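PDB 3SCY: hypothetical bacterial 6-phosphogluconolactonase from Bacteroides fragilis, which probably hydrolyses 6-phosphogluconolactone to 6-phosphogluconate and is built as a seven-bladed beta-propeller. Local coordinates for residues G119-V124 and S137-F142; P155-V160 and L169-L174; D73-S78 and A100-L105; K110-A115 and T123-G128; H180-N185 and L197-P202. All coordinates share one frame; numbering follows the deposited sequence.

Contact 1 (G119-V124 and S137-F142); sequences GGSITV and SDVIEF
I122 packs beside I140 across the outer two strands of a propeller blade. They form a hydrogen-bonded antiparallel pair, and both side chains point the same way. CB of I122 lies against T114 O of the inner neighbouring strand. CG1 stands between the backbone N and the carbonyl carbon (chi1 63°) and rests on I140 CB at 3.8 Å. CD1, at the tip, meets I140 CD1 at 4.0 Å. The other branch, CG2, touches F142 CE2 at 4.1 Å. The F142 ring presents its edge to the first strand, with G120 O in the ring plane. G120 O also accepts the F142 backbone N at 3.2 Å. F142 then stacks on H180 of the next blade. At the other end S137 and D138 both face V124 in a classic beta bulge. S137 N gives V124 O a bond of 2.8 Å, while D138 N reaches the same oxygen only weakly. The opposite face is polar at one end. Water 2 joins S121 OG to E141 OE2, and S121 OG is also bonded to N116. The chemistry implies an amphipathic strand pair: I122, I140 and F142 pack on F182 of the next blade, while E141 lies exposed on the other face.

Contact 2 (P155-V160 and L169-L174); sequences PHLHCV and LLADDL
D173 reaches back from its strand to grip the chain just before the partner strand, at H156. Its OD1 accepts the H156 backbone N at 2.9 Å, from 40° above the carboxylate plane. CG sits anti to the backbone N (chi1 -177°), which turns the carboxylate toward P155. There OD2 lies 3.4 Å from P155 CB, and L157 CD2 covers D173 CG at 3.7 Å. OD2 has its polar partners in T176 and H180. This is the tight part of a buried hairpin formed by the two inner strands of a blade. L157 adds a second branch, CD1, against A171 CB at 3.7 Å. H158 N gives D172 O a nearly straight bond of 2.9 Å. L174 N holds H156 O at 2.8 Å. The other places are looser. The side-chain tips of L174 lie at van der Waals distance from the two imidazoles, with CD1 4.0 Å from H158 CD2. D172 N reaches C159 O from above the carbonyl plane, while C159 N has no partner in the model. H158 NE2 binds an unidentified ligand, probably from the crystallisation liquor. The chemistry implies a carboxylate whose rotation is fixed by donors on both oxygens: H156 N on OD1, T176 and H180 on OD2.

Contact 3 (D73-S78 and A100-L105); sequences DQAAVS and ADPCYL
The seam between two successive blades of the propeller brings A75 and V77 against P102 and L105. A75 carries the closest approach. Its CB points toward the other segment and lies 3.6 Å from P102 CD. The same methyl also sits 4.1 Å from A100 CA, in the turn that leads into the next strand. P102 meets the first segment with the outer part of its ring. While CD faces A75, the neighbouring CG lies 3.7 Å from the backbone oxygen of A76. The methyl of A76 points away, so this residue takes part through its backbone. In the fold, 76-83 is the third strand of one four-stranded blade and 102-107 is the innermost strand of the next. The connection between them runs through the outer strand 88-96 and leads back through A100 to the inner strand. The two blades are separate sheets, and no hydrogen bond links the two segments. Farther along, the contact is made by branch ends. V77 CG1 meets L105 CD1 at 4.0 Å, and the two side chains approach at a slant. The CB of L105 points toward the first segment. T114 packs on both V77 and L105 from the strand next to 102-107. The CB of D101, at the turn, points away; its OD2 bonds to S118 OG and weakly to S71 OG. A100 pairs through its backbone with G119.

Contact 4 (K110-A115 and T123-G128); sequences KNIVTA and TVFPIG
T114 and T123 stand side by side on one face of a beta hairpin, the two middle strands of a propeller blade. Their side chains point the same way. A chi1 of 65° folds T114 OG1 back over its own main chain, which brings it 3.4 Å from T123 CB. The same oxygen receives only a weak bond from T123 N, and its stronger partner is N116 OD1. The other branch of T114 turns to the aromatic neighbour. Its CG2 lies at the edge of the F125 ring, 3.9 Å from CE1. I112 comes to the same ring at a slant, with CG2 4.2 Å from F125 CD1, and I112 O also lies near the ring plane. I112 is thus placed between two partners. Its CG1 branch leans the other way and meets I127 CD1 at 3.8 Å. This face, with I112, T114 and F125, is covered by V77 and Y65 of the preceding blade. The reverse face carries N111, V113, V124 and P126. There N111 turns OD1 over the partner backbone, 3.4 Å from P126 CA, while its ND2 bonds to A188 O. F196 packs on N111 and V113. The strands are tied by regular backbone bonds, among them a pair between I112 and F125. At the open end K110 O accepts I127 N from above its carbonyl plane. Water 3 gives a hydrogen bond to this same K110 O and another to I127 O, each 2.7 Å long.

Contact 5 (H180-N185 and L197-P202); sequences HKFNIN and LTKGTP
K181 and G200 begin the backbone pairing of the outer two strands of a blade. G200 N donates to K181 O, and N183 and T198 then form a hydrogen-bonded antiparallel pair. The bond from N183 N to T198 O is the shorter of that pair, at 2.7 Å. The strands are strongly twisted, with their directions 129° apart. The side-chain hydrogen bond lies beyond G200, where the chain turns a corner. K181 runs out fully extended, with CG swung to the far side of CB from its own N (chi1 -177°). Its stem passes P202 O, with CB 3.4 Å away, and NZ gives T201 O a bond of 2.7 Å. NZ meets that oxygen from well above the carbonyl plane. The amine also bonds to G243 O and makes a cation-pi contact with Y168. Apolar contacts lie along the strands. F182 CE2 lies 3.8 Å from K199 CG, and the two side chains point the same way. F182 CB meets L197 CB at 4.1 Å. I184 CG1 touches L197 CD2 at 3.7 Å. Water binds the exposed side. Water 4 donates to N183 OD1 and accepts from T201 N, while water 6 links N183 ND2 and T201 OG1. Within the blade, strand 168-173 flanks 178-184 on its inner side. Strands 121-126 and 138-141 of the preceding blade pack on F182 and L197.

In the fold
Contacts 1 and 4 share strand 121-126 and hold the outer and middle parts of one blade. Contact 2 joins the inner pair and contact 5 the outer pair of the next blade, with 168-173 pairing to 178-184 between them. Contact 3 differs in kind, since it links separate sheets by van der Waals packing, with no hydrogen bond between the segments. Contacts 2, 3 and 4 are buried; contacts 1 and 5 are partly open at the blade rim. Contact 2 uses a buried carboxylate, contact 4 mixes threonines with apolar packing, and contacts 1, 4 and 5 have bridging waters. I122 and F142 of contact 1 meet contacts 2 and 5 across the blade boundary.

Contact 1 (G119-V124 and S137-F142)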
# COMPACT_ATOMS: atom_id res chain seq x y z
N GLY A 119 -4.75 10.96 12.65
CA GLY A 119 -4.68 10.60 14.06
C GLY A 119 -3.24 10.50 14.53
O GLY A 119 -3.00 10.53 15.73
N GLY A 120 -2.29 10.33 13.58
CA GLY A 120 -0.86 10.16 13.89
C GLY A 120 -0.70 9.00 14.86
O GLY A 120 -0.12 9.14 15.93
N SER A 121 -1.32 7.88 14.51
CA SER A 121 -1.38 6.70 15.34
C SER A 121 -1.56 5.48 14.47
O SER A 121 -1.76 5.58 13.25
CB SER A 121 -2.57 6.82 16.31
OG SER A 121 -3.79 6.95 15.59
N ILE A 122 -1.52 4.30 15.12
CA ILE A 122 -1.81 3.03 14.49
C ILE A 122 -2.81 2.29 15.38
O ILE A 122 -2.78 2.44 16.62
CB ILE A 122 -0.57 2.16 14.16
CG1 ILE A 122 0.19 1.75 15.44
CG2 ILE A 122 0.32 2.88 13.14
CD1 ILE A 122 1.35 0.75 15.15
N THR A 123 -3.73 1.59 14.75
CA THR A 123 -4.77 0.86 15.49
C THR A 123 -4.66 -0.64 15.18
O THR A 123 -4.51 -1.02 14.03
CB THR A 123 -6.18 1.40 15.15
OG1 THR A 123 -6.21 2.80 15.41
CG2 THR A 123 -7.28 0.73 16.00
N VAL A 124 -4.79 -1.47 16.22
CA VAL A 124 -4.76 -2.93 16.10
C VAL A 124 -6.16 -3.46 16.35
O VAL A 124 -6.78 -3.06 17.35
CB VAL A 124 -3.76 -3.54 17.14
CG1 VAL A 124 -3.73 -5.07 17.06
CG2 VAL A 124 -2.35 -2.97 16.94
N SER A 137 -8.05 -3.43 19.83
CA SER A 137 -7.41 -3.92 21.06
C SER A 137 -6.27 -3.01 21.46
O SER A 137 -5.84 -3.06 22.62
CB SER A 137 -6.90 -5.35 20.89
OG SER A 137 -6.06 -5.40 19.75
N ASP A 138 -5.78 -2.15 20.54
CA ASP A 138 -4.70 -1.21 20.86
C ASP A 138 -4.74 -0.02 19.92
O ASP A 138 -5.07 -0.17 18.76
CB ASP A 138 -3.34 -1.91 20.76
CG ASP A 138 -2.20 -1.31 21.54
OD1 ASP A 138 -2.44 -0.34 22.32
OD2 ASP A 138 -1.07 -1.87 21.47
N VAL A 139 -4.47 1.17 20.45
CA VAL A 139 -4.33 2.43 19.70
C VAL A 139 -3.00 3.01 20.18
O VAL A 139 -2.86 3.31 21.37
CB VAL A 139 -5.52 3.43 19.83
CG1 VAL A 139 -5.28 4.70 19.00
CG2 VAL A 139 -6.83 2.79 19.42
N ILE A 140 -2.01 3.06 19.28
CA ILE A 140 -0.65 3.49 19.62
C ILE A 140 -0.42 4.88 19.07
O ILE A 140 -0.44 5.07 17.86
CB ILE A 140 0.41 2.45 19.12
CG1 ILE A 140 0.07 1.04 19.68
CG2 ILE A 140 1.84 2.87 19.52
CD1 ILE A 140 0.71 -0.14 19.00
N GLU A 141 -0.27 5.87 19.97
CA GLU A 141 -0.09 7.27 19.58
C GLU A 141 1.38 7.61 19.44
O GLU A 141 2.24 7.01 20.10
CB GLU A 141 -0.72 8.20 20.64
CG GLU A 141 -2.24 8.09 20.72
CD GLU A 141 -3.06 8.84 19.69
OE1 GLU A 141 -2.51 9.69 18.96
OE2 GLU A 141 -4.29 8.61 19.66
N PHE A 142 1.68 8.55 18.54
CA PHE A 142 3.05 9.00 18.32
C PHE A 142 3.13 10.48 18.60
O PHE A 142 2.10 11.18 18.61
CB PHE A 142 3.52 8.69 16.89
CG PHE A 142 3.49 7.21 16.60
CD1 PHE A 142 4.56 6.39 16.94
CD2 PHE A 142 2.39 6.63 15.98
CE1 PHE A 142 4.52 5.01 16.69
CE2 PHE A 142 2.34 5.25 15.74
CZ PHE A 142 3.41 4.45 16.08
O HOH W 1 -0.33 11.58 17.25
O HOH W 2 -5.40 8.12 17.45

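Contact 2 (P155-V160 and L169-L174)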
# COMPACT_ATOMS: atom_id res chain seq x y z
N PRO A 155 2.74 13.89 13.87
CA PRO A 155 2.93 12.60 13.20
C PRO A 155 1.80 12.33 12.20
O PRO A 155 0.66 12.77 12.40
CB PRO A 155 2.91 11.59 14.35
CG PRO A 155 3.22 12.40 15.57
CD PRO A 155 2.54 13.71 15.32
N HIS A 156 2.13 11.68 11.09
CA HIS A 156 1.17 11.28 10.07
C HIS A 156 1.55 9.88 9.67
O HIS A 156 2.56 9.69 9.01
CB HIS A 156 1.20 12.26 8.88
CG HIS A 156 0.68 13.64 9.17
ND1 HIS A 156 -0.64 13.86 9.53
CD2 HIS A 156 1.31 14.84 9.08
CE1 HIS A 156 -0.76 15.17 9.70
NE2 HIS A 156 0.39 15.80 9.45
N LEU A 157 0.79 8.90 10.13
CA LEU A 157 1.14 7.51 9.88
C LEU A 157 0.57 7.07 8.55
O LEU A 157 -0.62 7.22 8.30
CB LEU A 157 0.66 6.66 11.07
CG LEU A 157 1.66 6.54 12.25
CD1 LEU A 157 2.76 5.55 11.92
CD2 LEU A 157 2.25 7.91 12.67
N HIS A 158 1.44 6.57 7.65
CA HIS A 158 1.04 6.31 6.28
C HIS A 158 1.23 4.90 5.78
O HIS A 158 0.77 4.59 4.68
CB HIS A 158 1.81 7.25 5.33
CG HIS A 158 0.96 7.81 4.24
ND1 HIS A 158 0.13 7.00 3.47
CD2 HIS A 158 0.84 9.09 3.81
CE1 HIS A 158 -0.50 7.83 2.65
NE2 HIS A 158 -0.08 9.08 2.79
N CYS A 159 1.90 4.04 6.57
CA CYS A 159 2.16 2.69 6.16
C CYS A 159 2.45 1.85 7.36
O CYS A 159 3.02 2.35 8.33
CB CYS A 159 3.33 2.66 5.18
SG CYS A 159 3.55 1.08 4.31
N VAL A 160 1.99 0.60 7.35
CA VAL A 160 2.29 -0.39 8.37
C VAL A 160 2.65 -1.68 7.65
O VAL A 160 1.88 -2.15 6.80
CB VAL A 160 1.17 -0.60 9.43
CG1 VAL A 160 1.17 0.53 10.45
CG2 VAL A 160 -0.20 -0.75 8.78
N LEU A 169 6.90 -5.08 13.09
CA LEU A 169 6.01 -4.21 12.35
C LEU A 169 6.72 -2.87 12.22
O LEU A 169 7.15 -2.31 13.24
CB LEU A 169 4.63 -4.07 13.00
CG LEU A 169 3.64 -3.22 12.18
CD1 LEU A 169 2.29 -3.85 12.11
CD2 LEU A 169 3.54 -1.80 12.75
N LEU A 170 6.87 -2.37 10.99
CA LEU A 170 7.48 -1.07 10.70
C LEU A 170 6.41 -0.11 10.26
O LEU A 170 5.59 -0.46 9.40
CB LEU A 170 8.60 -1.21 9.67
CG LEU A 170 9.73 -2.18 10.03
CD1 LEU A 170 10.77 -2.21 8.95
CD2 LEU A 170 10.44 -1.77 11.34
N ALA A 171 6.35 1.07 10.88
CA ALA A 171 5.31 2.03 10.58
C ALA A 171 5.90 3.35 10.10
O ALA A 171 6.62 4.02 10.85
CB ALA A 171 4.46 2.25 11.83
N ASP A 172 5.58 3.72 8.84
CA ASP A 172 6.14 4.95 8.25
C ASP A 172 5.41 6.17 8.74
O ASP A 172 4.18 6.23 8.65
CB ASP A 172 6.03 4.90 6.71
CG ASP A 172 6.85 3.84 6.03
OD1 ASP A 172 7.74 3.26 6.69
OD2 ASP A 172 6.63 3.61 4.80
N ASP A 173 6.18 7.15 9.21
CA ASP A 173 5.61 8.38 9.74
C ASP A 173 6.07 9.56 8.91
O ASP A 173 7.18 10.09 9.08
CB ASP A 173 5.99 8.52 11.20
CG ASP A 173 5.43 9.72 11.94
OD1 ASP A 173 4.87 10.63 11.28
OD2 ASP A 173 5.55 9.76 13.17
N LEU A 174 5.17 10.00 8.03
CA LEU A 174 5.42 11.11 7.12
C LEU A 174 5.70 12.39 7.89
O LEU A 174 6.52 13.21 7.45
CB LEU A 174 4.22 11.26 6.15
CG LEU A 174 4.24 12.46 5.15
CD1 LEU A 174 3.51 12.09 3.86
CD2 LEU A 174 3.61 13.75 5.77

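Contact 3 (D73-S78 and A100-L105)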
# COMPACT_ATOMS: atom_id res chain seq x y z
N ASP A 73 -15.06 11.07 13.65
CA ASP A 73 -15.64 9.88 14.28
C ASP A 73 -16.05 8.74 13.33
O ASP A 73 -16.29 7.63 13.82
CB ASP A 73 -16.87 10.29 15.10
N GLN A 74 -16.13 8.98 12.01
CA GLN A 74 -16.50 7.94 11.05
C GLN A 74 -15.28 7.08 10.65
O GLN A 74 -15.43 6.14 9.87
CB GLN A 74 -17.14 8.55 9.80
CG GLN A 74 -18.49 9.24 10.01
CD GLN A 74 -18.94 9.94 8.74
OE1 GLN A 74 -18.33 10.93 8.29
NE2 GLN A 74 -19.99 9.42 8.13
N ALA A 75 -14.07 7.43 11.14
CA ALA A 75 -12.85 6.68 10.80
C ALA A 75 -12.97 5.24 11.27
O ALA A 75 -13.24 4.98 12.45
CB ALA A 75 -11.63 7.35 11.41
N ALA A 76 -12.81 4.27 10.35
CA ALA A 76 -13.08 2.90 10.68
C ALA A 76 -12.40 1.92 9.73
O ALA A 76 -11.70 2.33 8.79
CB ALA A 76 -14.60 2.67 10.63
N VAL A 77 -12.61 0.62 10.00
CA VAL A 77 -12.21 -0.49 9.13
C VAL A 77 -13.43 -1.34 8.90
O VAL A 77 -14.18 -1.60 9.85
CB VAL A 77 -11.03 -1.31 9.68
CG1 VAL A 77 -10.73 -2.52 8.78
CG2 VAL A 77 -9.80 -0.43 9.80
N SER A 78 -13.64 -1.77 7.65
CA SER A 78 -14.75 -2.65 7.30
C SER A 78 -14.20 -4.01 6.93
O SER A 78 -13.17 -4.07 6.26
CB SER A 78 -15.52 -2.07 6.11
OG SER A 78 -16.06 -0.79 6.42
N ALA A 100 -7.97 9.37 13.25
CA ALA A 100 -8.46 9.95 12.02
C ALA A 100 -7.64 9.58 10.79
O ALA A 100 -6.42 9.42 10.86
CB ALA A 100 -8.52 11.45 12.15
N ASP A 101 -8.35 9.46 9.68
CA ASP A 101 -7.88 9.18 8.32
C ASP A 101 -7.02 7.90 8.20
O ASP A 101 -5.88 7.95 7.69
CB ASP A 101 -7.17 10.40 7.71
CG ASP A 101 -8.14 11.53 7.40
OD1 ASP A 101 -9.29 11.24 6.99
OD2 ASP A 101 -7.77 12.70 7.60
N PRO A 102 -7.59 6.74 8.56
CA PRO A 102 -6.87 5.47 8.32
C PRO A 102 -6.62 5.37 6.82
O PRO A 102 -7.55 5.59 6.05
CB PRO A 102 -7.81 4.40 8.89
CG PRO A 102 -9.20 5.05 8.78
CD PRO A 102 -8.95 6.50 9.09
N CYS A 103 -5.35 5.14 6.41
CA CYS A 103 -5.03 5.24 4.98
C CYS A 103 -4.23 4.06 4.46
O CYS A 103 -3.84 4.04 3.28
CB CYS A 103 -4.27 6.54 4.73
SG CYS A 103 -2.65 6.59 5.56
N TYR A 104 -3.97 3.09 5.32
CA TYR A 104 -3.21 1.88 4.99
C TYR A 104 -3.57 0.82 5.98
O TYR A 104 -3.84 1.16 7.14
CB TYR A 104 -1.69 2.14 5.04
CG TYR A 104 -0.87 1.13 4.24
CD1 TYR A 104 -0.46 -0.08 4.81
CD2 TYR A 104 -0.41 1.44 2.98
CE1 TYR A 104 0.32 -0.99 4.09
CE2 TYR A 104 0.40 0.55 2.26
CZ TYR A 104 0.74 -0.67 2.81
OH TYR A 104 1.58 -1.51 2.12
N LEU A 105 -3.51 -0.44 5.59
CA LEU A 105 -3.72 -1.49 6.59
C LEU A 105 -2.95 -2.75 6.22
O LEU A 105 -2.56 -2.94 5.04
CB LEU A 105 -5.23 -1.74 6.89
CG LEU A 105 -6.09 -2.53 5.90
CD1 LEU A 105 -7.53 -2.60 6.40
CD2 LEU A 105 -6.11 -1.92 4.49

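Contact 4 (K110-A115 and T123-G128)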
# COMPACT_ATOMS: atom_id res chain seq x y z
N LYS A 110 -4.27 -12.85 12.16
CA LYS A 110 -4.78 -12.82 13.53
C LYS A 110 -5.19 -11.42 13.95
O LYS A 110 -6.04 -11.25 14.81
CB LYS A 110 -3.73 -13.36 14.52
CG LYS A 110 -3.39 -14.82 14.30
CD LYS A 110 -2.30 -15.27 15.26
CE LYS A 110 -2.03 -16.76 15.17
NZ LYS A 110 -1.38 -17.12 13.88
N ASN A 111 -4.59 -10.39 13.35
CA ASN A 111 -4.86 -9.00 13.63
C ASN A 111 -4.77 -8.19 12.37
O ASN A 111 -4.00 -8.54 11.47
CB ASN A 111 -3.81 -8.42 14.61
CG ASN A 111 -3.84 -9.14 15.93
OD1 ASN A 111 -4.65 -8.82 16.78
ND2 ASN A 111 -2.95 -10.12 16.13
N ILE A 112 -5.50 -7.08 12.36
CA ILE A 112 -5.43 -6.03 11.34
C ILE A 112 -4.76 -4.85 12.00
O ILE A 112 -5.10 -4.54 13.16
CB ILE A 112 -6.85 -5.63 10.84
CG1 ILE A 112 -7.52 -6.74 10.02
CG2 ILE A 112 -6.85 -4.23 10.09
CD1 ILE A 112 -6.89 -7.03 8.61
N VAL A 113 -3.85 -4.15 11.27
CA VAL A 113 -3.24 -2.93 11.80
C VAL A 113 -3.49 -1.82 10.79
O VAL A 113 -3.29 -2.05 9.61
CB VAL A 113 -1.71 -3.08 12.10
CG1 VAL A 113 -1.16 -1.83 12.76
CG2 VAL A 113 -1.43 -4.30 12.98
N THR A 114 -3.92 -0.63 11.23
CA THR A 114 -4.08 0.53 10.37
C THR A 114 -3.01 1.58 10.62
O THR A 114 -2.57 1.76 11.77
CB THR A 114 -5.47 1.20 10.54
OG1 THR A 114 -5.59 1.74 11.85
CG2 THR A 114 -6.61 0.27 10.25
N ALA A 115 -2.75 2.39 9.60
CA ALA A 115 -1.95 3.61 9.70
C ALA A 115 -2.93 4.77 9.66
O ALA A 115 -3.60 4.98 8.63
CB ALA A 115 -0.95 3.69 8.55
N THR A 123 -3.73 1.59 14.75
CA THR A 123 -4.77 0.86 15.49
C THR A 123 -4.66 -0.64 15.18
O THR A 123 -4.51 -1.02 14.03
CB THR A 123 -6.18 1.40 15.15
OG1 THR A 123 -6.21 2.80 15.41
CG2 THR A 123 -7.28 0.73 16.00
N VAL A 124 -4.79 -1.47 16.22
CA VAL A 124 -4.76 -2.93 16.10
C VAL A 124 -6.16 -3.46 16.35
O VAL A 124 -6.78 -3.06 17.35
CB VAL A 124 -3.76 -3.54 17.14
CG1 VAL A 124 -3.73 -5.07 17.06
CG2 VAL A 124 -2.35 -2.97 16.94
N PHE A 125 -6.63 -4.37 15.47
CA PHE A 125 -7.91 -5.05 15.64
C PHE A 125 -7.69 -6.55 15.60
O PHE A 125 -7.21 -7.03 14.57
CB PHE A 125 -8.93 -4.69 14.54
CG PHE A 125 -9.25 -3.24 14.31
CD1 PHE A 125 -8.45 -2.46 13.49
CD2 PHE A 125 -10.38 -2.67 14.88
CE1 PHE A 125 -8.76 -1.13 13.24
CE2 PHE A 125 -10.67 -1.32 14.67
CZ PHE A 125 -9.86 -0.56 13.84
N PRO A 126 -8.12 -7.32 16.61
CA PRO A 126 -8.07 -8.78 16.48
C PRO A 126 -9.10 -9.22 15.43
O PRO A 126 -10.16 -8.60 15.30
CB PRO A 126 -8.48 -9.31 17.87
CG PRO A 126 -8.40 -8.09 18.79
CD PRO A 126 -8.72 -6.91 17.90
N ILE A 127 -8.80 -10.29 14.72
CA ILE A 127 -9.73 -10.86 13.73
C ILE A 127 -10.44 -12.02 14.41
O ILE A 127 -9.78 -12.90 14.99
CB ILE A 127 -9.01 -11.32 12.45
CG1 ILE A 127 -8.33 -10.12 11.73
CG2 ILE A 127 -10.03 -11.99 11.50
CD1 ILE A 127 -7.36 -10.50 10.62
N GLY A 128 -11.77 -12.04 14.35
CA GLY A 128 -12.53 -13.12 14.96
C GLY A 128 -12.44 -14.41 14.15
O GLY A 128 -11.96 -14.42 13.01
O HOH W 3 -7.31 -13.28 16.08

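Contact 5 (H180-N185 and L197-P202)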
# COMPACT_ATOMS: atom_id res chain seq x y z
N HIS A 180 8.81 3.84 12.61
CA HIS A 180 8.65 3.29 13.96
C HIS A 180 8.74 1.77 13.92
O HIS A 180 8.26 1.15 12.97
CB HIS A 180 7.32 3.76 14.56
CG HIS A 180 7.20 5.24 14.61
ND1 HIS A 180 7.82 5.99 15.61
CD2 HIS A 180 6.52 6.08 13.80
CE1 HIS A 180 7.52 7.25 15.35
NE2 HIS A 180 6.73 7.36 14.28
N LYS A 181 9.40 1.17 14.92
CA LYS A 181 9.61 -0.28 14.98
C LYS A 181 8.90 -0.91 16.18
O LYS A 181 9.03 -0.42 17.32
CB LYS A 181 11.12 -0.57 15.05
CG LYS A 181 11.46 -2.06 15.05
CD LYS A 181 12.95 -2.32 15.24
CE LYS A 181 13.20 -3.77 15.58
NZ LYS A 181 14.66 -4.04 15.71
N PHE A 182 8.18 -2.01 15.93
CA PHE A 182 7.51 -2.79 16.95
C PHE A 182 7.85 -4.25 16.82
O PHE A 182 8.02 -4.76 15.71
CB PHE A 182 5.99 -2.62 16.86
CG PHE A 182 5.53 -1.21 17.09
CD1 PHE A 182 5.48 -0.29 16.04
CD2 PHE A 182 5.19 -0.77 18.36
CE1 PHE A 182 5.07 1.03 16.26
CE2 PHE A 182 4.80 0.55 18.59
CZ PHE A 182 4.75 1.44 17.54
N ASN A 183 7.94 -4.91 17.96
CA ASN A 183 8.08 -6.34 18.02
C ASN A 183 6.69 -6.93 17.90
O ASN A 183 5.75 -6.43 18.53
CB ASN A 183 8.71 -6.76 19.36
CG ASN A 183 10.09 -6.24 19.64
OD1 ASN A 183 10.88 -5.98 18.74
ND2 ASN A 183 10.40 -6.02 20.90
N ILE A 184 6.53 -7.98 17.10
CA ILE A 184 5.25 -8.67 16.96
C ILE A 184 5.17 -9.89 17.86
O ILE A 184 6.15 -10.65 17.98
CB ILE A 184 5.07 -9.09 15.49
CG1 ILE A 184 4.53 -7.89 14.67
CG2 ILE A 184 4.21 -10.36 15.34
CD1 ILE A 184 4.46 -8.18 13.15
N ASN A 185 4.03 -10.04 18.57
CA ASN A 185 3.71 -11.23 19.33
C ASN A 185 2.89 -12.11 18.38
O ASN A 185 1.72 -11.82 18.13
CB ASN A 185 2.95 -10.89 20.61
CG ASN A 185 2.40 -12.12 21.27
OD1 ASN A 185 2.65 -13.25 20.85
ND2 ASN A 185 1.68 -11.94 22.36
N LEU A 197 1.55 -5.74 19.64
CA LEU A 197 2.75 -4.95 19.40
C LEU A 197 3.36 -4.36 20.64
O LEU A 197 2.65 -3.87 21.50
CB LEU A 197 2.42 -3.78 18.46
CG LEU A 197 1.79 -4.14 17.10
CD1 LEU A 197 1.42 -2.88 16.31
CD2 LEU A 197 2.69 -5.08 16.31
N THR A 198 4.69 -4.38 20.70
CA THR A 198 5.48 -3.74 21.76
C THR A 198 6.57 -2.94 21.08
O THR A 198 7.08 -3.36 20.04
CB THR A 198 6.04 -4.78 22.73
OG1 THR A 198 6.75 -5.77 21.99
CG2 THR A 198 4.96 -5.44 23.57
N LYS A 199 6.97 -1.79 21.67
CA LYS A 199 8.01 -0.96 21.03
C LYS A 199 9.33 -1.74 20.92
O LYS A 199 9.68 -2.49 21.83
CB LYS A 199 8.17 0.36 21.78
CG LYS A 199 6.96 1.28 21.58
CD LYS A 199 7.19 2.66 22.16
CE LYS A 199 6.06 3.60 21.82
NZ LYS A 199 6.28 4.95 22.42
N GLY A 200 9.98 -1.64 19.78
CA GLY A 200 11.20 -2.41 19.55
C GLY A 200 12.48 -1.67 19.87
O GLY A 200 12.46 -0.56 20.42
N THR A 201 13.61 -2.29 19.50
CA THR A 201 14.94 -1.71 19.65
C THR A 201 15.61 -1.58 18.28
O THR A 201 15.92 -2.60 17.68
CB THR A 201 15.84 -2.54 20.58
OG1 THR A 201 15.21 -2.66 21.83
CG2 THR A 201 17.22 -1.92 20.74
N PRO A 202 15.88 -0.35 17.79
CA PRO A 202 15.49 0.94 18.36
C PRO A 202 14.00 1.17 18.19
O PRO A 202 13.33 0.42 17.46
CB PRO A 202 16.32 1.94 17.54
CG PRO A 202 16.43 1.29 16.21
CD PRO A 202 16.53 -0.18 16.48
O HOH W 4 13.36 -5.06 18.79
O HOH W 5 5.03 -7.87 21.09
O HOH W 6 12.85 -4.69 22.34